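Local coordinates for putative L-alanine-DL-glutamate epimerase (Burkholderia xenovorans, PDB 3SN0), which probably acts as a magnesium-dependent racemase or epimerase of the mandelate racemase/muconate lactonizing enzyme family, at residues Y122-P127 and E343-R348; C126-I131 and K163-I168. All coordinates share one frame; numbering follows the deposited sequence.

Contact 1: Y122-P127 and E343-R348; sequences YWSHCP and ETDIDR. With FUM (fumaric acid), chain C.
H125 ND1 donates to D345 OD1 over 2.6 Å, nearly straight (167°) and close to the imidazole plane, using the syn lone pair of a carboxylate turned 65° from the ring. That bond fixes the ring's rotation and leaves NE2 to donate to O7 of fumarate, 2.9 Å away. Beside it, S124 OG gives its hydrogen to E343 OE2 on the anti side (2.6 Å), a short reach suited to serine; the Y122 hydroxyl is held by K163 NZ. D347 OD2 gathers three donors: W123 NE1, in the indole plane but above that of the carboxylate, and two waters that also donate to S124 O and H125 O. Its OD1 pairs with R130. Y122 has CG wedged between N and C (chi1 67°), and E343 CA packs over one face of its ring, toward the rim, in a CH-pi contact. I346 CB sits 3.5 Å from the centroid of the W123 five-membered ring, almost on its normal. Parallel pairing of Y122 with E343 and W123 with T344 joins the first and last strands of the enolase-superfamily barrel, whose C-terminal ends carry the ligand site.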
ATOM      1  N   TYR A 122     -18.082   2.057  34.123  1.00 14.65           N
ATOM      2  CA  TYR A 122     -19.452   2.113  33.633  1.00 14.30           C
ATOM      3  C   TYR A 122     -20.250   0.912  34.143  1.00 13.99           C
ATOM      4  O   TYR A 122     -19.703  -0.187  34.347  1.00 14.09           O
ATOM      5  CB  TYR A 122     -19.524   2.227  32.121  1.00 14.27           C
ATOM      6  CG  TYR A 122     -19.055   1.048  31.306  1.00 14.41           C
ATOM      7  CD1 TYR A 122     -19.944   0.037  30.943  1.00 15.35           C
ATOM      8  CD2 TYR A 122     -17.750   0.975  30.826  1.00 14.56           C
ATOM      9  CE1 TYR A 122     -19.539  -1.031  30.156  1.00 14.89           C
ATOM     10  CE2 TYR A 122     -17.336  -0.096  30.035  1.00 14.79           C
ATOM     11  CZ  TYR A 122     -18.246  -1.077  29.681  1.00 15.22           C
ATOM     12  OH  TYR A 122     -17.851  -2.146  28.907  1.00 17.23           O
ATOM     13  N   TRP A 123     -21.538   1.150  34.364  1.00 13.77           N
ATOM     14  CA  TRP A 123     -22.485   0.125  34.787  1.00 13.99           C
ATOM     15  C   TRP A 123     -22.930  -0.590  33.515  1.00 14.07           C
ATOM     16  O   TRP A 123     -23.702  -0.056  32.702  1.00 14.24           O
ATOM     17  CB  TRP A 123     -23.672   0.774  35.508  1.00 14.59           C
ATOM     18  CG  TRP A 123     -24.788  -0.136  35.934  1.00 14.76           C
ATOM     19  CD1 TRP A 123     -25.037  -1.408  35.510  1.00 16.76           C
ATOM     20  CD2 TRP A 123     -25.849   0.194  36.831  1.00 16.97           C
ATOM     21  NE1 TRP A 123     -26.167  -1.903  36.106  1.00 17.55           N
ATOM     22  CE2 TRP A 123     -26.697  -0.935  36.912  1.00 17.05           C
ATOM     23  CE3 TRP A 123     -26.167   1.337  37.574  1.00 18.74           C
ATOM     24  CZ2 TRP A 123     -27.845  -0.962  37.708  1.00 18.95           C
ATOM     25  CZ3 TRP A 123     -27.305   1.304  38.384  1.00 19.54           C
ATOM     26  CH2 TRP A 123     -28.127   0.164  38.441  1.00 19.80           C
ATOM     27  N   SER A 124     -22.417  -1.793  33.359  1.00 13.80           N
ATOM     28  CA  SER A 124     -22.612  -2.578  32.155  1.00 13.83           C
ATOM     29  C   SER A 124     -23.927  -3.339  32.188  1.00 13.71           C
ATOM     30  O   SER A 124     -24.541  -3.496  33.239  1.00 14.62           O
ATOM     31  CB  SER A 124     -21.429  -3.529  31.986  1.00 14.14           C
ATOM     32  OG  SER A 124     -21.384  -4.032  30.670  1.00 14.53           O
ATOM     33  N   HIS A 125     -24.343  -3.854  31.035  1.00 14.57           N
ATOM     34  CA  HIS A 125     -25.584  -4.629  30.935  1.00 14.93           C
ATOM     35  C   HIS A 125     -26.733  -3.924  31.651  1.00 15.39           C
ATOM     36  O   HIS A 125     -27.427  -4.502  32.474  1.00 15.60           O
ATOM     37  CB  HIS A 125     -25.350  -6.046  31.453  1.00 15.34           C
ATOM     38  CG  HIS A 125     -24.200  -6.720  30.764  1.00 14.69           C
ATOM     39  ND1 HIS A 125     -22.939  -6.786  31.318  1.00 16.04           N
ATOM     40  CD2 HIS A 125     -24.100  -7.267  29.532  1.00 16.90           C
ATOM     41  CE1 HIS A 125     -22.118  -7.368  30.459  1.00 15.92           C
ATOM     42  NE2 HIS A 125     -22.799  -7.677  29.369  1.00 17.06           N
ATOM     43  N   CYS A 126     -26.898  -2.656  31.287  1.00 15.56           N
ATOM     44  CA  CYS A 126     -27.804  -1.733  31.932  1.00 16.52           C
ATOM     45  C   CYS A 126     -28.660  -1.052  30.871  1.00 16.88           C
ATOM     46  O   CYS A 126     -28.194  -0.100  30.205  1.00 17.25           O
ATOM     47  CB  CYS A 126     -27.001  -0.691  32.695  1.00 16.68           C
ATOM     48  SG  CYS A 126     -28.021   0.541  33.561  1.00 18.59           S
ATOM     49  N   PRO A 127     -29.910  -1.501  30.705  1.00 16.47           N
ATOM     50  CA  PRO A 127     -30.699  -2.428  31.531  1.00 16.57           C
ATOM     51  C   PRO A 127     -30.730  -3.883  31.038  1.00 16.09           C
ATOM     52  O   PRO A 127     -31.616  -4.644  31.422  1.00 17.27           O
ATOM     53  CB  PRO A 127     -32.102  -1.816  31.455  1.00 16.47           C
ATOM     54  CG  PRO A 127     -32.142  -1.170  30.084  1.00 17.85           C
ATOM     55  CD  PRO A 127     -30.732  -0.920  29.633  1.00 16.59           C
ATOM     56  N   GLU A 343     -15.247  -1.561  32.845  1.00 14.84           N
ATOM     57  CA  GLU A 343     -16.570  -2.153  32.850  1.00 14.39           C
ATOM     58  C   GLU A 343     -16.825  -2.823  34.178  1.00 14.25           C
ATOM     59  O   GLU A 343     -15.923  -3.428  34.766  1.00 14.33           O
ATOM     60  CB  GLU A 343     -16.637  -3.223  31.762  1.00 14.41           C
ATOM     61  CG  GLU A 343     -17.980  -3.899  31.662  1.00 14.59           C
ATOM     62  CD  GLU A 343     -18.037  -5.011  30.644  1.00 16.55           C
ATOM     63  OE1 GLU A 343     -16.984  -5.490  30.174  1.00 14.95           O
ATOM     64  OE2 GLU A 343     -19.164  -5.407  30.317  1.00 18.21           O
ATOM     65  N   THR A 344     -18.055  -2.746  34.650  1.00 13.73           N
ATOM     66  CA  THR A 344     -18.449  -3.618  35.729  1.00 13.73           C
ATOM     67  C   THR A 344     -19.960  -3.781  35.720  1.00 14.34           C
ATOM     68  O   THR A 344     -20.669  -2.883  35.284  1.00 13.38           O
ATOM     69  CB  THR A 344     -17.963  -3.083  37.099  1.00 13.35           C
ATOM     70  OG1 THR A 344     -17.949  -4.153  38.042  1.00 15.68           O
ATOM     71  CG2 THR A 344     -18.878  -1.972  37.600  1.00 13.47           C
ATOM     72  N   ASP A 345     -20.431  -4.937  36.188  1.00 14.77           N
ATOM     73  CA  ASP A 345     -21.873  -5.160  36.387  1.00 15.77           C
ATOM     74  C   ASP A 345     -22.240  -4.719  37.810  1.00 16.19           C
ATOM     75  O   ASP A 345     -21.667  -5.184  38.798  1.00 16.63           O
ATOM     76  CB  ASP A 345     -22.249  -6.619  36.191  1.00 15.63           C
ATOM     77  CG  ASP A 345     -22.232  -7.053  34.722  1.00 17.36           C
ATOM     78  OD1 ASP A 345     -22.445  -6.214  33.815  1.00 17.66           O
ATOM     79  OD2 ASP A 345     -21.998  -8.257  34.492  1.00 17.55           O
ATOM     80  N   ILE A 346     -23.213  -3.827  37.915  1.00 16.29           N
ATOM     81  CA  ILE A 346     -23.679  -3.368  39.201  1.00 16.43           C
ATOM     82  C   ILE A 346     -24.870  -4.221  39.663  1.00 16.83           C
ATOM     83  O   ILE A 346     -25.126  -4.325  40.848  1.00 16.72           O
ATOM     84  CB  ILE A 346     -24.014  -1.852  39.123  1.00 16.78           C
ATOM     85  CG1 ILE A 346     -22.732  -1.061  38.887  1.00 16.70           C
ATOM     86  CG2 ILE A 346     -24.753  -1.363  40.357  1.00 16.99           C
ATOM     87  CD1 ILE A 346     -21.628  -1.302  39.945  1.00 16.60           C
ATOM     88  N   ASP A 347     -25.585  -4.841  38.726  1.00 16.45           N
ATOM     89  CA  ASP A 347     -26.601  -5.805  39.072  1.00 17.19           C
ATOM     90  C   ASP A 347     -25.886  -7.059  39.546  1.00 17.01           C
ATOM     91  O   ASP A 347     -25.076  -7.635  38.802  1.00 17.90           O
ATOM     92  CB  ASP A 347     -27.482  -6.145  37.858  1.00 16.98           C
ATOM     93  CG  ASP A 347     -28.262  -4.950  37.358  1.00 18.27           C
ATOM     94  OD1 ASP A 347     -29.175  -4.509  38.095  1.00 20.39           O
ATOM     95  OD2 ASP A 347     -27.924  -4.439  36.259  1.00 18.52           O
ATOM     96  N   ARG A 348     -26.185  -7.495  40.763  1.00 17.16           N
ATOM     97  CA  ARG A 348     -25.525  -8.673  41.341  1.00 17.21           C
ATOM     98  C   ARG A 348     -26.535  -9.725  41.740  1.00 17.01           C
ATOM     99  O   ARG A 348     -27.671  -9.414  42.067  1.00 17.08           O
ATOM    100  CB  ARG A 348     -24.698  -8.301  42.587  1.00 18.14           C
ATOM    101  CG  ARG A 348     -23.687  -7.182  42.404  1.00 19.01           C
ATOM    102  CD  ARG A 348     -22.758  -7.302  41.168  1.00 18.97           C
ATOM    103  NE  ARG A 348     -21.946  -8.531  41.103  1.00 19.22           N
ATOM    104  CZ  ARG A 348     -20.991  -8.753  40.190  1.00 19.82           C
ATOM    105  NH1 ARG A 348     -20.307  -9.899  40.181  1.00 18.87           N
ATOM    106  NH2 ARG A 348     -20.696  -7.837  39.276  1.00 17.89           N
TER
HETATM  107  OXT FUM C 500     -25.965 -10.689  23.944  1.00 21.38           O
HETATM  108  C   FUM C 500     -25.164 -11.266  24.727  1.00 22.56           C
HETATM  109  O   FUM C 500     -25.248 -12.503  24.930  1.00 20.50           O
HETATM  110  C4  FUM C 500     -24.124 -10.515  25.471  1.00 23.42           C
HETATM  111  C5  FUM C 500     -23.954  -9.198  25.326  1.00 25.69           C
HETATM  112  C6  FUM C 500     -22.893  -8.477  26.075  1.00 25.87           C
HETATM  113  O7  FUM C 500     -22.225  -9.108  26.941  1.00 26.01           O
HETATM  114  O8  FUM C 500     -22.686  -7.254  25.822  1.00 27.32           O
HETATM  115  O   HOH W   1     -25.136  -4.930  35.656  1.00 13.26           O
HETATM  116  O   HOH W   2     -29.571  -4.258  34.052  1.00 17.61           O

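Contact 2: C126-I131 and K163-I168; sequences CPTWRI and KTNIFI. With FUM (fumaric acid), chain C.
N165 is gripped at both ends of its amide. T128 OG1 donates to N165 OD1 across 2.6 Å, in the carbonyl plane and on a lone pair, and N165 ND2 donates to fumarate O8 at 2.9 Å as well as to N221. An amide suits this place because it accepts at one end and donates at the other, and the bonds from T128 and to N221 are consistent with the amide nitrogen facing the ligand. T128 can reach it because its OG1 lies beside its own backbone N (chi1 -51°), while its methyl CG2 rests 3.3 Å from N165 OD1. The backbones meet just before, where C126 N donates to K163 O over 2.8 Å; the K163 ammonium group points off to Y122 and E245. Next comes a cis peptide, C126-P127, with the proline as N-cap of helix 128-132. P127 CD packs against T164 OG1 at 3.4 Å, a hydroxyl that is itself bonded to H202. This short helix follows the first barrel strand, 118-123, and sits against the second, 161-168, near its C-terminal end, the side on which barrels of this superfamily carry their active sites. One turn along, the I131 and F167 side chains meet from facing elements. I131 CD1 stands 3.5 Å from the F167 ring centroid, only 9° off the normal, and CG2 adds a second contact at CE1. A branched isoleucine can set both methyls against one flat ring, whose edge is turned to T128 CB.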
ATOM      1  N   CYS A 126     -26.898  -2.656  31.287  1.00 15.56           N
ATOM      2  CA  CYS A 126     -27.804  -1.733  31.932  1.00 16.52           C
ATOM      3  C   CYS A 126     -28.660  -1.052  30.871  1.00 16.88           C
ATOM      4  O   CYS A 126     -28.194  -0.100  30.205  1.00 17.25           O
ATOM      5  CB  CYS A 126     -27.001  -0.691  32.695  1.00 16.68           C
ATOM      6  SG  CYS A 126     -28.021   0.541  33.561  1.00 18.59           S
ATOM      7  N   PRO A 127     -29.910  -1.501  30.705  1.00 16.47           N
ATOM      8  CA  PRO A 127     -30.699  -2.428  31.531  1.00 16.57           C
ATOM      9  C   PRO A 127     -30.730  -3.883  31.038  1.00 16.09           C
ATOM     10  O   PRO A 127     -31.616  -4.644  31.422  1.00 17.27           O
ATOM     11  CB  PRO A 127     -32.102  -1.816  31.455  1.00 16.47           C
ATOM     12  CG  PRO A 127     -32.142  -1.170  30.084  1.00 17.85           C
ATOM     13  CD  PRO A 127     -30.732  -0.920  29.633  1.00 16.59           C
ATOM     14  N   THR A 128     -29.734  -4.282  30.253  1.00 15.99           N
ATOM     15  CA  THR A 128     -29.682  -5.612  29.640  1.00 15.21           C
ATOM     16  C   THR A 128     -29.941  -6.779  30.620  1.00 15.53           C
ATOM     17  O   THR A 128     -30.732  -7.656  30.327  1.00 15.46           O
ATOM     18  CB  THR A 128     -28.338  -5.791  28.959  1.00 14.60           C
ATOM     19  OG1 THR A 128     -28.111  -4.661  28.099  1.00 14.96           O
ATOM     20  CG2 THR A 128     -28.269  -7.099  28.178  1.00 14.93           C
ATOM     21  N   TRP A 129     -29.290  -6.773  31.778  1.00 15.80           N
ATOM     22  CA  TRP A 129     -29.477  -7.859  32.741  1.00 16.02           C
ATOM     23  C   TRP A 129     -30.887  -7.882  33.361  1.00 15.65           C
ATOM     24  O   TRP A 129     -31.436  -8.959  33.606  1.00 16.05           O
ATOM     25  CB  TRP A 129     -28.427  -7.795  33.860  1.00 16.60           C
ATOM     26  CG  TRP A 129     -27.033  -8.395  33.610  1.00 18.48           C
ATOM     27  CD1 TRP A 129     -25.994  -8.361  34.503  1.00 19.83           C
ATOM     28  CD2 TRP A 129     -26.526  -9.069  32.443  1.00 18.90           C
ATOM     29  NE1 TRP A 129     -24.892  -8.980  33.980  1.00 19.89           N
ATOM     30  CE2 TRP A 129     -25.188  -9.417  32.715  1.00 20.77           C
ATOM     31  CE3 TRP A 129     -27.062  -9.399  31.193  1.00 18.90           C
ATOM     32  CZ2 TRP A 129     -24.379 -10.081  31.793  1.00 20.39           C
ATOM     33  CZ3 TRP A 129     -26.258 -10.059  30.277  1.00 19.81           C
ATOM     34  CH2 TRP A 129     -24.930 -10.400  30.584  1.00 20.55           C
ATOM     35  N   ARG A 130     -31.467  -6.715  33.629  1.00 15.28           N
ATOM     36  CA  ARG A 130     -32.830  -6.664  34.194  1.00 15.87           C
ATOM     37  C   ARG A 130     -33.892  -7.064  33.155  1.00 16.56           C
ATOM     38  O   ARG A 130     -34.979  -7.508  33.516  1.00 17.54           O
ATOM     39  CB  ARG A 130     -33.145  -5.295  34.785  1.00 15.54           C
ATOM     40  CG  ARG A 130     -32.289  -4.963  35.995  1.00 15.00           C
ATOM     41  CD  ARG A 130     -32.551  -3.568  36.562  1.00 15.54           C
ATOM     42  NE  ARG A 130     -31.556  -3.265  37.584  1.00 15.63           N
ATOM     43  CZ  ARG A 130     -31.608  -2.242  38.423  1.00 17.71           C
ATOM     44  NH1 ARG A 130     -32.615  -1.374  38.389  1.00 19.44           N
ATOM     45  NH2 ARG A 130     -30.649  -2.102  39.321  1.00 17.98           N
ATOM     46  N   ILE A 131     -33.575  -6.900  31.872  1.00 16.19           N
ATOM     47  CA  ILE A 131     -34.482  -7.337  30.803  1.00 16.33           C
ATOM     48  C   ILE A 131     -34.330  -8.832  30.509  1.00 16.89           C
ATOM     49  O   ILE A 131     -35.334  -9.567  30.411  1.00 17.15           O
ATOM     50  CB  ILE A 131     -34.245  -6.565  29.492  1.00 16.62           C
ATOM     51  CG1 ILE A 131     -34.451  -5.073  29.694  1.00 16.73           C
ATOM     52  CG2 ILE A 131     -35.181  -7.104  28.379  1.00 16.59           C
ATOM     53  CD1 ILE A 131     -33.964  -4.194  28.513  1.00 16.01           C
ATOM     54  N   LYS A 163     -23.998   0.973  29.910  1.00 14.01           N
ATOM     55  CA  LYS A 163     -23.957   0.315  28.604  0.50 13.91           C
ATOM     56  C   LYS A 163     -25.149  -0.586  28.375  1.00 13.78           C
ATOM     57  O   LYS A 163     -25.454  -1.466  29.204  1.00 15.11           O
ATOM     58  CB  LYS A 163     -22.672  -0.492  28.420  0.50 13.73           C
ATOM     59  CG  LYS A 163     -22.454  -0.946  26.976  0.50 13.63           C
ATOM     60  CD  LYS A 163     -21.038  -1.474  26.721  0.50 14.11           C
ATOM     61  CE  LYS A 163     -20.847  -2.900  27.209  0.50 13.52           C
ATOM     62  NZ  LYS A 163     -19.413  -3.281  27.190  0.50 14.29           N
ATOM     63  N   THR A 164     -25.807  -0.380  27.237  1.00 13.51           N
ATOM     64  CA  THR A 164     -26.931  -1.193  26.844  1.00 13.02           C
ATOM     65  C   THR A 164     -26.610  -1.982  25.568  1.00 13.73           C
ATOM     66  O   THR A 164     -25.541  -1.821  24.970  1.00 14.93           O
ATOM     67  CB  THR A 164     -28.225  -0.350  26.666  1.00 13.06           C
ATOM     68  OG1 THR A 164     -29.330  -1.241  26.525  1.00 14.01           O
ATOM     69  CG2 THR A 164     -28.154   0.597  25.433  1.00 14.78           C
ATOM     70  N   ASN A 165     -27.552  -2.817  25.158  1.00 14.47           N
ATOM     71  CA  ASN A 165     -27.421  -3.680  23.962  1.00 14.84           C
ATOM     72  C   ASN A 165     -28.645  -3.412  23.075  1.00 15.18           C
ATOM     73  O   ASN A 165     -29.175  -2.315  23.126  1.00 15.67           O
ATOM     74  CB  ASN A 165     -27.297  -5.151  24.393  1.00 14.74           C
ATOM     75  CG  ASN A 165     -26.076  -5.414  25.268  1.00 15.78           C
ATOM     76  OD1 ASN A 165     -26.100  -5.184  26.491  1.00 16.12           O
ATOM     77  ND2 ASN A 165     -24.991  -5.935  24.652  1.00 14.65           N
ATOM     78  N   ILE A 166     -29.092  -4.365  22.255  1.00 15.28           N
ATOM     79  CA  ILE A 166     -30.156  -4.084  21.296  1.00 15.87           C
ATOM     80  C   ILE A 166     -31.434  -4.751  21.777  1.00 15.98           C
ATOM     81  O   ILE A 166     -31.426  -5.960  22.059  1.00 15.61           O
ATOM     82  CB  ILE A 166     -29.839  -4.618  19.894  1.00 15.96           C
ATOM     83  CG1 ILE A 166     -28.458  -4.145  19.429  1.00 16.46           C
ATOM     84  CG2 ILE A 166     -30.918  -4.157  18.886  1.00 16.11           C
ATOM     85  CD1 ILE A 166     -27.933  -4.907  18.185  1.00 14.83           C
ATOM     86  N   PHE A 167     -32.518  -3.979  21.830  1.00 15.88           N
ATOM     87  CA  PHE A 167     -33.813  -4.468  22.324  1.00 16.83           C
ATOM     88  C   PHE A 167     -34.954  -4.108  21.412  1.00 17.12           C
ATOM     89  O   PHE A 167     -34.982  -3.016  20.851  1.00 17.22           O
ATOM     90  CB  PHE A 167     -34.079  -3.950  23.735  1.00 17.25           C
ATOM     91  CG  PHE A 167     -33.178  -4.561  24.740  1.00 16.20           C
ATOM     92  CD1 PHE A 167     -33.460  -5.813  25.235  1.00 16.05           C
ATOM     93  CD2 PHE A 167     -32.004  -3.940  25.121  1.00 16.11           C
ATOM     94  CE1 PHE A 167     -32.617  -6.410  26.116  1.00 17.98           C
ATOM     95  CE2 PHE A 167     -31.149  -4.563  25.999  1.00 16.43           C
ATOM     96  CZ  PHE A 167     -31.470  -5.791  26.494  1.00 16.68           C
ATOM     97  N   ILE A 168     -35.888  -5.047  21.278  1.00 17.07           N
ATOM     98  CA  ILE A 168     -37.110  -4.850  20.510  1.00 16.83           C
ATOM     99  C   ILE A 168     -38.285  -4.644  21.467  1.00 17.03           C
ATOM    100  O   ILE A 168     -38.612  -5.549  22.245  1.00 16.32           O
ATOM    101  CB  ILE A 168     -37.395  -6.053  19.629  1.00 16.79           C
ATOM    102  CG1 ILE A 168     -36.185  -6.402  18.771  1.00 16.57           C
ATOM    103  CG2 ILE A 168     -38.634  -5.822  18.772  1.00 17.66           C
ATOM    104  CD1 ILE A 168     -35.720  -5.253  17.822  1.00 15.77           C
TER
HETATM  105  OXT FUM C 500     -25.965 -10.689  23.944  1.00 21.38           O
HETATM  106  C   FUM C 500     -25.164 -11.266  24.727  1.00 22.56           C
HETATM  107  O   FUM C 500     -25.248 -12.503  24.930  1.00 20.50           O
HETATM  108  C4  FUM C 500     -24.124 -10.515  25.471  1.00 23.42           C
HETATM  109  C5  FUM C 500     -23.954  -9.198  25.326  1.00 25.69           C
HETATM  110  C6  FUM C 500     -22.893  -8.477  26.075  1.00 25.87           C
HETATM  111  O7  FUM C 500     -22.225  -9.108  26.941  1.00 26.01           O
HETATM  112  O8  FUM C 500     -22.686  -7.254  25.822  1.00 27.32           O

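Overall arrangement
Contacts 1 and 2 share C126 and P127, and their centres lie about 10 Å apart. One chain segment, leaving strand 118-123, serves both: its earlier half meets 343-348 and its later half 163-168, so the three segments bring the last, first and second barrel strands together. Direct bridges tie the contacts: Y122 OH and K163 NZ are 2.6 Å apart, a probable hydrogen bond, and R130 NE forms a salt bridge with D347 OD1 at 2.7 Å. Both contacts end on the same carboxylate of fumarate, and R178 also binds the ligand. Bound magnesium lies about 4 Å from the K163 side chain and about 6 Å from that of E343, nearest atoms.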